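Local coordinates for beta-lactamase (Serratia marcescens, PDB 5GWA), which probably hydrolyses the amide bond of beta-lactam antibiotics as a class A extended-spectrum beta-lactamase, and is captured here with the inhibitor avibactam in its pocket, at residues Thr4-Leu15 with Asn32-Lys40; Gly23-Asp31 with Pro164-Tyr175. All blocks are in the same frame, centred on the assembly; numbering follows the deposited sequence.

Contact 1: residues Thr4-Leu15 with Asn32-Lys40; sequences TDSLKNSIEKYL and NFKLNVNEK. With NA (sodium ion), chain K.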
loop_
_atom_site.group_PDB
_atom_site.type_symbol
_atom_site.label_atom_id
_atom_site.label_comp_id
_atom_site.label_asym_id
_atom_site.label_seq_id
_atom_site.Cartn_x
_atom_site.Cartn_y
_atom_site.Cartn_z
ATOM N N THR A 4 28.873 -24.493 -15.739
ATOM C CA THR A 4 27.541 -24.341 -15.146
ATOM C C THR A 4 27.468 -24.945 -13.746
ATOM O O THR A 4 26.810 -24.401 -12.847
ATOM C CB THR A 4 26.466 -25.016 -16.007
ATOM O OG1 THR A 4 26.519 -24.489 -17.339
ATOM C CG2 THR A 4 25.074 -24.778 -15.415
ATOM N N ASP A 5 28.109 -26.097 -13.568
ATOM C CA ASP A 5 28.200 -26.684 -12.239
ATOM C C ASP A 5 28.973 -25.791 -11.276
ATOM O O ASP A 5 28.622 -25.686 -10.099
ATOM C CB ASP A 5 28.834 -28.070 -12.305
ATOM C CG ASP A 5 27.821 -29.145 -12.608
ATOM O OD1 ASP A 5 27.062 -29.521 -11.688
ATOM O OD2 ASP A 5 27.741 -29.565 -13.779
ATOM N N SER A 6 30.009 -25.131 -11.783
ATOM C CA SER A 6 30.810 -24.225 -10.974
ATOM C C SER A 6 30.023 -22.988 -10.513
ATOM O O SER A 6 30.125 -22.562 -9.363
ATOM C CB SER A 6 32.034 -23.782 -11.768
ATOM O OG SER A 6 32.919 -23.064 -10.936
ATOM N N LEU A 7 29.271 -22.405 -11.433
ATOM C CA LEU A 7 28.367 -21.292 -11.116
ATOM C C LEU A 7 27.351 -21.696 -10.053
ATOM O O LEU A 7 27.158 -20.999 -9.057
ATOM C CB LEU A 7 27.649 -20.843 -12.391
ATOM C CG LEU A 7 26.514 -19.828 -12.227
ATOM C CD1 LEU A 7 26.997 -18.536 -11.573
ATOM C CD2 LEU A 7 25.858 -19.561 -13.568
ATOM N N LYS A 8 26.744 -22.855 -10.230
ATOM C CA LYS A 8 25.870 -23.392 -9.210
ATOM C C LYS A 8 26.534 -23.490 -7.826
ATOM O O LYS A 8 25.938 -23.148 -6.810
ATOM C CB LYS A 8 25.347 -24.745 -9.653
ATOM C CG LYS A 8 24.245 -25.274 -8.782
ATOM C CD LYS A 8 23.507 -26.386 -9.481
ATOM C CE LYS A 8 22.679 -27.163 -8.487
ATOM N NZ LYS A 8 21.489 -27.772 -9.143
ATOM N N ASN A 9 27.749 -24.045 -7.778
ATOM C CA ASN A 9 28.456 -24.191 -6.511
ATOM C C ASN A 9 28.756 -22.824 -5.890
ATOM O O ASN A 9 28.646 -22.655 -4.679
ATOM C CB ASN A 9 29.758 -24.994 -6.698
ATOM C CG ASN A 9 29.519 -26.389 -7.275
ATOM O OD1 ASN A 9 28.515 -27.044 -6.989
ATOM N ND2 ASN A 9 30.454 -26.847 -8.100
ATOM N N SER A 10 29.037 -21.828 -6.722
ATOM C CA SER A 10 29.278 -20.484 -6.219
ATOM C C SER A 10 28.027 -19.901 -5.573
ATOM O O SER A 10 28.082 -19.207 -4.550
ATOM C CB SER A 10 29.708 -19.576 -7.358
ATOM O OG SER A 10 29.970 -18.272 -6.872
ATOM N N ILE A 11 26.889 -20.151 -6.205
ATOM C CA ILE A 11 25.635 -19.596 -5.702
ATOM C C ILE A 11 25.252 -20.284 -4.383
ATOM O O ILE A 11 24.891 -19.642 -3.392
ATOM C CB ILE A 11 24.511 -19.767 -6.752
ATOM C CG1 ILE A 11 24.727 -18.807 -7.922
ATOM C CG2 ILE A 11 23.141 -19.559 -6.117
ATOM C CD1 ILE A 11 23.830 -19.073 -9.117
ATOM N N GLU A 12 25.448 -21.599 -4.341
ATOM C CA GLU A 12 25.190 -22.382 -3.139
ATOM C C GLU A 12 26.084 -21.932 -1.975
ATOM O O GLU A 12 25.606 -21.750 -0.862
ATOM C CB GLU A 12 25.351 -23.883 -3.451
ATOM C CG GLU A 12 24.178 -24.425 -4.268
ATOM C CD GLU A 12 24.294 -25.894 -4.634
ATOM O OE1 GLU A 12 25.392 -26.443 -4.504
ATOM O OE2 GLU A 12 23.306 -26.477 -5.143
ATOM N N LYS A 13 27.320 -21.564 -2.285
ATOM C CA LYS A 13 28.246 -21.125 -1.243
ATOM C C LYS A 13 27.860 -19.756 -0.705
ATOM O O LYS A 13 27.882 -19.520 0.504
ATOM C CB LYS A 13 29.676 -21.109 -1.781
ATOM C CG LYS A 13 30.719 -20.710 -0.748
ATOM C CD LYS A 13 32.135 -20.947 -1.257
ATOM C CE LYS A 13 33.173 -20.402 -0.290
ATOM N NZ LYS A 13 34.491 -20.217 -0.957
ATOM N N TYR A 14 27.462 -18.870 -1.615
ATOM C CA TYR A 14 26.904 -17.557 -1.246
ATOM C C TYR A 14 25.710 -17.669 -0.291
ATOM O O TYR A 14 25.550 -16.901 0.667
ATOM C CB TYR A 14 26.517 -16.805 -2.534
ATOM C CG TYR A 14 25.844 -15.460 -2.281
ATOM C CD1 TYR A 14 26.550 -14.395 -1.754
ATOM C CD2 TYR A 14 24.478 -15.308 -2.434
ATOM C CE1 TYR A 14 25.933 -13.198 -1.462
ATOM C CE2 TYR A 14 23.863 -14.111 -2.189
ATOM C CZ TYR A 14 24.586 -13.063 -1.683
ATOM O OH TYR A 14 23.977 -11.881 -1.377
ATOM N N LEU A 15 24.878 -18.662 -0.535
ATOM C CA LEU A 15 23.658 -18.836 0.199
ATOM C C LEU A 15 23.847 -19.485 1.575
ATOM O O LEU A 15 22.967 -19.401 2.423
ATOM C CB LEU A 15 22.708 -19.693 -0.633
ATOM C CG LEU A 15 21.993 -18.996 -1.773
ATOM C CD1 LEU A 15 21.142 -20.037 -2.509
ATOM C CD2 LEU A 15 21.155 -17.831 -1.276
ATOM N N ASN A 32 20.803 -23.690 -24.556
ATOM C CA ASN A 32 20.349 -24.760 -23.672
ATOM C C ASN A 32 20.733 -24.599 -22.210
ATOM O O ASN A 32 20.641 -25.555 -21.427
ATOM C CB ASN A 32 20.881 -26.091 -24.188
ATOM C CG ASN A 32 20.463 -26.344 -25.617
ATOM O OD1 ASN A 32 19.271 -26.500 -25.901
ATOM N ND2 ASN A 32 21.419 -26.268 -26.540
ATOM N N PHE A 33 21.187 -23.409 -21.848
ATOM C CA PHE A 33 21.660 -23.146 -20.509
ATOM C C PHE A 33 20.542 -23.330 -19.502
ATOM O O PHE A 33 19.405 -22.919 -19.745
ATOM C CB PHE A 33 22.202 -21.740 -20.383
ATOM C CG PHE A 33 22.717 -21.427 -19.014
ATOM C CD1 PHE A 33 23.919 -21.981 -18.574
ATOM C CD2 PHE A 33 21.969 -20.666 -18.128
ATOM C CE1 PHE A 33 24.399 -21.710 -17.314
ATOM C CE2 PHE A 33 22.452 -20.386 -16.862
ATOM C CZ PHE A 33 23.671 -20.912 -16.456
ATOM N N LYS A 34 20.857 -24.024 -18.412
ATOM C CA LYS A 34 19.855 -24.341 -17.399
ATOM C C LYS A 34 20.538 -24.460 -16.045
ATOM O O LYS A 34 21.571 -25.133 -15.941
ATOM C CB LYS A 34 19.125 -25.627 -17.777
ATOM C CG LYS A 34 18.227 -26.191 -16.691
ATOM C CD LYS A 34 17.419 -27.373 -17.218
ATOM C CE LYS A 34 17.507 -28.556 -16.277
ATOM N NZ LYS A 34 16.860 -29.750 -16.883
ATOM N N LEU A 35 20.013 -23.762 -15.024
ATOM C CA LEU A 35 20.536 -23.845 -13.674
ATOM C C LEU A 35 19.380 -23.774 -12.692
ATOM O O LEU A 35 18.530 -22.890 -12.821
ATOM C CB LEU A 35 21.505 -22.690 -13.427
ATOM C CG LEU A 35 22.244 -22.728 -12.092
ATOM C CD1 LEU A 35 23.688 -22.296 -12.308
ATOM C CD2 LEU A 35 21.570 -21.848 -11.057
ATOM N N ASN A 36 19.354 -24.688 -11.719
ATOM C CA ASN A 36 18.325 -24.724 -10.680
ATOM C C ASN A 36 18.997 -24.847 -9.327
ATOM O O ASN A 36 19.961 -25.611 -9.179
ATOM C CB ASN A 36 17.420 -25.921 -10.881
ATOM C CG ASN A 36 16.550 -25.815 -12.109
ATOM O OD1 ASN A 36 15.988 -24.766 -12.420
ATOM N ND2 ASN A 36 16.469 -26.904 -12.847
ATOM N N VAL A 37 18.507 -24.109 -8.335
ATOM C CA VAL A 37 18.941 -24.213 -6.952
ATOM C C VAL A 37 17.714 -24.260 -6.044
ATOM O O VAL A 37 16.836 -23.407 -6.147
ATOM C CB VAL A 37 19.841 -23.036 -6.535
ATOM C CG1 VAL A 37 20.234 -23.150 -5.071
ATOM C CG2 VAL A 37 21.057 -22.972 -7.444
ATOM N N ASN A 38 17.631 -25.265 -5.172
ATOM C CA ASN A 38 16.543 -25.393 -4.219
ATOM C C ASN A 38 15.185 -25.376 -4.919
ATOM O O ASN A 38 14.205 -24.892 -4.370
ATOM C CB ASN A 38 16.637 -24.334 -3.138
ATOM C CG ASN A 38 17.917 -24.419 -2.357
ATOM O OD1 ASN A 38 18.426 -25.504 -2.090
ATOM N ND2 ASN A 38 18.472 -23.262 -1.996
ATOM N N GLU A 39 15.116 -25.995 -6.090
ATOM C CA GLU A 39 13.972 -25.817 -6.975
ATOM C C GLU A 39 12.763 -26.684 -6.685
ATOM O O GLU A 39 11.719 -26.494 -7.311
ATOM C CB GLU A 39 14.373 -25.954 -8.450
ATOM C CG GLU A 39 14.574 -27.395 -8.920
ATOM C CD GLU A 39 15.900 -28.035 -8.536
ATOM O OE1 GLU A 39 16.763 -27.441 -7.840
ATOM O OE2 GLU A 39 16.057 -29.209 -8.977
ATOM N N LYS A 40 12.916 -27.685 -5.818
ATOM C CA LYS A 40 11.810 -28.595 -5.562
ATOM C C LYS A 40 10.887 -28.078 -4.449
ATOM O O LYS A 40 9.851 -28.675 -4.184
ATOM C CB LYS A 40 12.358 -29.998 -5.289
ATOM C CG LYS A 40 12.984 -30.643 -6.525
ATOM C CD LYS A 40 12.885 -32.156 -6.504
ATOM C CE LYS A 40 13.454 -32.757 -7.774
ATOM N NZ LYS A 40 12.421 -32.722 -8.849
HETATM NA NA NA K . 10.972 -28.207 -9.403
HETATM O O HOH W 1 21.089 -27.052 -12.140
HETATM O O HOH W 2 19.046 -28.566 -7.724
HETATM O O HOH W 3 12.357 -30.442 -10.160
HETATM O O HOH W 4 9.445 -30.289 -8.632
#

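Contact 2: residues Gly23-Asp31 with Pro164-Tyr175; sequences GVAVLGIED and PDATVQLLKKFY. With NA (sodium ion), chain R; NA (sodium ion), chain K.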
loop_
_atom_site.group_PDB
_atom_site.type_symbol
_atom_site.label_atom_id
_atom_site.label_comp_id
_atom_site.label_asym_id
_atom_site.label_seq_id
_atom_site.Cartn_x
_atom_site.Cartn_y
_atom_site.Cartn_z
ATOM N N GLY A 23 15.129 -19.938 -3.623
ATOM C CA GLY A 23 14.949 -20.734 -4.831
ATOM C C GLY A 23 15.418 -19.979 -6.042
ATOM O O GLY A 23 15.106 -18.797 -6.186
ATOM N N VAL A 24 16.178 -20.646 -6.887
ATOM C CA VAL A 24 16.756 -20.002 -8.068
ATOM C C VAL A 24 16.507 -20.865 -9.299
ATOM O O VAL A 24 16.751 -22.060 -9.266
ATOM C CB VAL A 24 18.266 -19.830 -7.945
ATOM C CG1 VAL A 24 18.806 -19.124 -9.184
ATOM C CG2 VAL A 24 18.610 -19.053 -6.691
ATOM N N ALA A 25 16.079 -20.267 -10.415
ATOM C CA ALA A 25 16.123 -20.965 -11.696
ATOM C C ALA A 25 16.547 -20.001 -12.776
ATOM O O ALA A 25 16.194 -18.810 -12.745
ATOM C CB ALA A 25 14.806 -21.591 -12.064
ATOM N N VAL A 26 17.268 -20.550 -13.749
ATOM C CA VAL A 26 17.738 -19.817 -14.915
ATOM C C VAL A 26 17.533 -20.725 -16.117
ATOM O O VAL A 26 17.814 -21.927 -16.048
ATOM C CB VAL A 26 19.239 -19.462 -14.823
ATOM C CG1 VAL A 26 19.636 -18.548 -15.987
ATOM C CG2 VAL A 26 19.585 -18.798 -13.516
ATOM N N LEU A 27 17.045 -20.150 -17.208
ATOM C CA LEU A 27 16.922 -20.860 -18.479
ATOM C C LEU A 27 17.347 -19.926 -19.601
ATOM O O LEU A 27 16.772 -18.839 -19.783
ATOM C CB LEU A 27 15.475 -21.283 -18.664
ATOM C CG LEU A 27 15.030 -22.451 -19.512
ATOM C CD1 LEU A 27 15.916 -23.677 -19.208
ATOM C CD2 LEU A 27 13.569 -22.756 -19.184
ATOM N N GLY A 28 18.282 -20.372 -20.439
ATOM C CA GLY A 28 18.578 -19.597 -21.638
ATOM C C GLY A 28 17.383 -19.560 -22.575
ATOM O O GLY A 28 16.656 -20.524 -22.701
ATOM N N ILE A 29 17.211 -18.446 -23.299
ATOM C CA ILE A 29 16.107 -18.338 -24.219
ATOM C C ILE A 29 16.442 -18.986 -25.549
ATOM O O ILE A 29 15.673 -19.778 -26.093
ATOM C CB ILE A 29 15.670 -16.879 -24.443
ATOM C CG1 ILE A 29 15.155 -16.244 -23.141
ATOM C CG2 ILE A 29 14.559 -16.818 -25.457
ATOM C CD1 ILE A 29 14.034 -17.023 -22.497
ATOM N N GLU A 30 17.629 -18.664 -26.043
ATOM C CA GLU A 30 18.050 -19.136 -27.363
ATOM C C GLU A 30 18.922 -20.384 -27.268
ATOM O O GLU A 30 18.907 -21.200 -28.180
ATOM C CB GLU A 30 18.771 -18.016 -28.105
ATOM C CG GLU A 30 17.895 -16.783 -28.393
ATOM C CD GLU A 30 17.882 -15.757 -27.261
ATOM O OE1 GLU A 30 18.681 -15.899 -26.312
ATOM O OE2 GLU A 30 17.163 -14.767 -27.422
ATOM N N ASP A 31 19.588 -20.593 -26.149
ATOM C CA ASP A 31 20.493 -21.750 -26.025
ATOM C C ASP A 31 20.012 -22.670 -24.896
ATOM O O ASP A 31 18.908 -22.485 -24.379
ATOM C CB ASP A 31 21.936 -21.285 -25.836
ATOM C CG ASP A 31 22.206 -20.731 -24.462
ATOM O OD1 ASP A 31 21.383 -20.946 -23.544
ATOM O OD2 ASP A 31 23.259 -20.088 -24.297
ATOM N N PRO A 164 10.694 -22.620 -8.839
ATOM C CA PRO A 164 11.366 -21.565 -9.637
ATOM C C PRO A 164 11.561 -21.955 -11.097
ATOM O O PRO A 164 11.556 -21.092 -11.982
ATOM C CB PRO A 164 12.701 -21.355 -8.951
ATOM C CG PRO A 164 12.692 -22.175 -7.710
ATOM C CD PRO A 164 11.521 -23.123 -7.741
ATOM N N ASP A 165 11.794 -23.242 -11.357
ATOM C CA ASP A 165 11.919 -23.729 -12.715
ATOM C C ASP A 165 10.623 -23.627 -13.497
ATOM O O ASP A 165 10.664 -23.229 -14.653
ATOM C CB ASP A 165 12.548 -25.126 -12.778
ATOM C CG ASP A 165 11.817 -26.157 -11.953
ATOM O OD1 ASP A 165 11.389 -25.902 -10.815
ATOM O OD2 ASP A 165 11.691 -27.300 -12.443
ATOM N N ALA A 166 9.477 -23.782 -12.835
ATOM C CA ALA A 166 8.206 -23.516 -13.524
ATOM C C ALA A 166 8.218 -22.078 -14.054
ATOM O O ALA A 166 7.765 -21.798 -15.178
ATOM C CB ALA A 166 7.030 -23.733 -12.619
ATOM N N THR A 167 8.624 -21.143 -13.208
ATOM C CA THR A 167 8.579 -19.762 -13.607
ATOM C C THR A 167 9.384 -19.498 -14.858
ATOM O O THR A 167 8.901 -18.827 -15.774
ATOM C CB THR A 167 9.078 -18.851 -12.482
ATOM O OG1 THR A 167 8.399 -19.170 -11.259
ATOM C CG2 THR A 167 8.879 -17.415 -12.842
ATOM N N VAL A 168 10.629 -19.968 -14.900
ATOM C CA VAL A 168 11.449 -19.679 -16.064
ATOM C C VAL A 168 10.982 -20.466 -17.313
ATOM O O VAL A 168 11.100 -19.942 -18.420
ATOM C CB VAL A 168 12.951 -19.843 -15.840
ATOM C CG1 VAL A 168 13.483 -18.846 -14.832
ATOM C CG2 VAL A 168 13.310 -21.283 -15.473
ATOM N N GLN A 169 10.412 -21.652 -17.143
ATOM C CA GLN A 169 9.744 -22.349 -18.260
ATOM C C GLN A 169 8.659 -21.479 -18.858
ATOM O O GLN A 169 8.571 -21.322 -20.091
ATOM C CB GLN A 169 9.186 -23.683 -17.801
ATOM C CG GLN A 169 10.272 -24.697 -17.472
ATOM C CD GLN A 169 9.790 -25.800 -16.552
ATOM O OE1 GLN A 169 8.591 -26.085 -16.475
ATOM N NE2 GLN A 169 10.728 -26.462 -15.884
ATOM N N LEU A 170 7.836 -20.910 -17.982
ATOM C CA LEU A 170 6.786 -20.017 -18.442
ATOM C C LEU A 170 7.335 -18.771 -19.093
ATOM O O LEU A 170 6.762 -18.264 -20.093
ATOM C CB LEU A 170 5.841 -19.694 -17.287
ATOM C CG LEU A 170 4.637 -18.801 -17.586
ATOM C CD1 LEU A 170 3.671 -19.581 -18.479
ATOM C CD2 LEU A 170 3.896 -18.363 -16.319
ATOM N N LEU A 171 8.337 -18.140 -18.472
ATOM C CA LEU A 171 8.940 -16.938 -19.046
ATOM C C LEU A 171 9.520 -17.181 -20.435
ATOM O O LEU A 171 9.452 -16.303 -21.296
ATOM C CB LEU A 171 10.032 -16.385 -18.132
ATOM C CG LEU A 171 9.529 -15.722 -16.858
ATOM C CD1 LEU A 171 10.645 -15.636 -15.852
ATOM C CD2 LEU A 171 8.937 -14.341 -17.089
ATOM N N LYS A 172 10.079 -18.369 -20.655
ATOM C CA LYS A 172 10.645 -18.718 -21.956
ATOM C C LYS A 172 9.580 -18.950 -23.037
ATOM O O LYS A 172 9.703 -18.373 -24.131
ATOM C CB LYS A 172 11.553 -19.939 -21.809
ATOM C CG LYS A 172 12.159 -20.428 -23.110
ATOM C CD LYS A 172 13.201 -21.486 -22.838
ATOM C CE LYS A 172 13.866 -21.976 -24.109
ATOM N NZ LYS A 172 15.154 -22.663 -23.825
ATOM N N LYS A 173 8.491 -19.625 -22.682
ATOM C CA LYS A 173 7.321 -19.784 -23.572
ATOM C C LYS A 173 6.829 -18.407 -23.965
ATOM O O LYS A 173 6.579 -18.091 -25.134
ATOM C CB LYS A 173 6.209 -20.547 -22.870
ATOM C CG LYS A 173 6.508 -22.021 -22.659
ATOM C CD LYS A 173 5.268 -22.770 -22.204
ATOM C CE LYS A 173 5.569 -24.230 -21.940
ATOM N NZ LYS A 173 5.406 -24.990 -23.216
ATOM N N PHE A 174 6.758 -17.520 -22.976
ATOM C CA PHE A 174 6.297 -16.163 -23.261
ATOM C C PHE A 174 7.263 -15.417 -24.195
ATOM O O PHE A 174 6.803 -14.770 -25.155
ATOM C CB PHE A 174 6.148 -15.380 -21.945
ATOM C CG PHE A 174 6.112 -13.894 -22.117
ATOM C CD1 PHE A 174 5.034 -13.287 -22.714
ATOM C CD2 PHE A 174 7.121 -13.097 -21.591
ATOM C CE1 PHE A 174 5.001 -11.925 -22.875
ATOM C CE2 PHE A 174 7.088 -11.721 -21.750
ATOM C CZ PHE A 174 5.991 -11.135 -22.347
ATOM N N TYR A 175 8.566 -15.430 -23.889
ATOM C CA TYR A 175 9.523 -14.589 -24.608
ATOM C C TYR A 175 9.616 -14.993 -26.057
ATOM O O TYR A 175 9.853 -14.145 -26.929
ATOM C CB TYR A 175 10.932 -14.598 -23.967
ATOM C CG TYR A 175 11.705 -13.391 -24.352
ATOM C CD1 TYR A 175 11.552 -12.207 -23.663
ATOM C CD2 TYR A 175 12.461 -13.360 -25.522
ATOM C CE1 TYR A 175 12.188 -11.041 -24.053
ATOM C CE2 TYR A 175 13.086 -12.187 -25.930
ATOM C CZ TYR A 175 12.940 -11.026 -25.200
ATOM O OH TYR A 175 13.497 -9.812 -25.588
HETATM NA NA NA R . 20.274 -17.684 -24.631
HETATM NA NA NA K . 10.972 -28.207 -9.403
HETATM O O HOH W 3 12.357 -30.442 -10.160
HETATM O O HOH W 4 9.445 -30.289 -8.632
#

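Contact 1: residues Thr4-Leu15 with Asn32-Lys40
Leu-35 of strand 34-37 pushes its CD1 methyl against helix 4-15, meeting Leu-7 CD2 at 3.7 Å, while its other methyl turns to Ile-11. The Leu-7 and Leu-35 side chains cross at about a right angle, and Leu-35 CD1 also meets Leu-7 CG. Val-37 continues the apolar row: its CG1 and Leu-15 CD1 reach toward each other tip to tip at 4.1 Å, and its CG2 lies near Ile-11 CG2. At the other end the Phe-33 ring is approached at its edge, near its plane, by Thr-4 OG1 (3.5 Å to CE1) and by Leu-7 CD2.

One direct hydrogen bond joins the segments. Lys-8, with CG anti to its backbone N (chi1 -170°) and the chain extended beyond, runs past Val-37 in the opposite direction and delivers NZ to Asn-36 O at 2.6 Å, with a C=O...N angle of 163°. Two waters accept further bonds from NZ; one also accepts from Asn-36 N, and the other donates to Glu-39 OE1. The ammonium therefore has three partners, and Lys-8 NZ lies 4.9 Å from Glu-39 OE1, near enough, without contact, for the charges probably to ease each other.

Helix and strand run nearly parallel, at 26° with axes 9.1 Å apart, which lets residues 4, 7, 8, 11 and 15 follow the strand. The N-terminal helix packs on the five-stranded antiparallel sheet of the class A beta-lactamase fold at strand 34-37, an outermost strand. This strand pairs with strand 21-28, which Phe-33 and Val-37 touch, and Tyr-274 of helix 257-276 packs against Thr-4 and Leu-7.

Contact 2: residues Gly23-Asp31 with Pro164-Tyr175
This is a helix-on-sheet contact within the class A beta-lactamase fold: helix 164-175 lies against strand 23-28, part of the five-stranded antiparallel sheet. The axes approach to 7.0 Å at 28°. Ala-25 turns its CB to the start of the helix, and Gly-23, which has no side chain, lets the Pro-164 ring come close, with Pro-164 CG 3.9 Å from Gly-23 C. Ala-25 CB sits 3.3 Å from Pro-164 O, and the nearest alpha carbons, those of Ala-25 and Asp-165, are 5.1 Å apart.

Val-168 is wedged between successive inward-facing residues of the strand. Its CG2 touches the CB atoms of both Ala-25 and Leu-27, whereas CG1 turns to Ala-25 O at 3.4 Å. Farther on, Ile-29 CD1 lies over the start of the Lys-172 side chain, and Ile-29 CG2 approaches Tyr-175 CD2 at 4.0 Å, these two side chains crossing at about a right angle.

At the start of the helix, Asp-165 OD1 binds a sodium ion together with Glu-39 O and two waters, and also has a hydrogen bond with Thr-163. The opposite face of the helix packs on helix 49-63 through Leu-170 and Phe-174.

Lys-172 supplies the polar link. Stretched out from chi1 (178°) onward, its methylenes cross Leu-27 at about a right angle before Lys-172 NZ gives a 2.8 Å hydrogen bond to Gly-28 O, the C=O...N angle being 163°.

Overall arrangement
The centres of contacts 1 and 2 lie about 14 Å apart on the same side of the chain's centre. Their segments alternate along the chain: helix 4-15, strand 21-28, strand 34-37, then, after more than a hundred residues, helix 164-175. The two strands are antiparallel neighbours in the five-stranded sheet, with Leu-35 O 2.8 Å from Val-26 N and Val-37 N 2.9 Å from Val-24 O, probable hydrogen bonds. Leu-35 and Val-37 turn to helix 4-15, Ala-25 and Leu-27 to helix 164-175, so the helices lie on opposite faces and sandwich the sheet at its edge. One sodium ion and its two waters are common to both contacts.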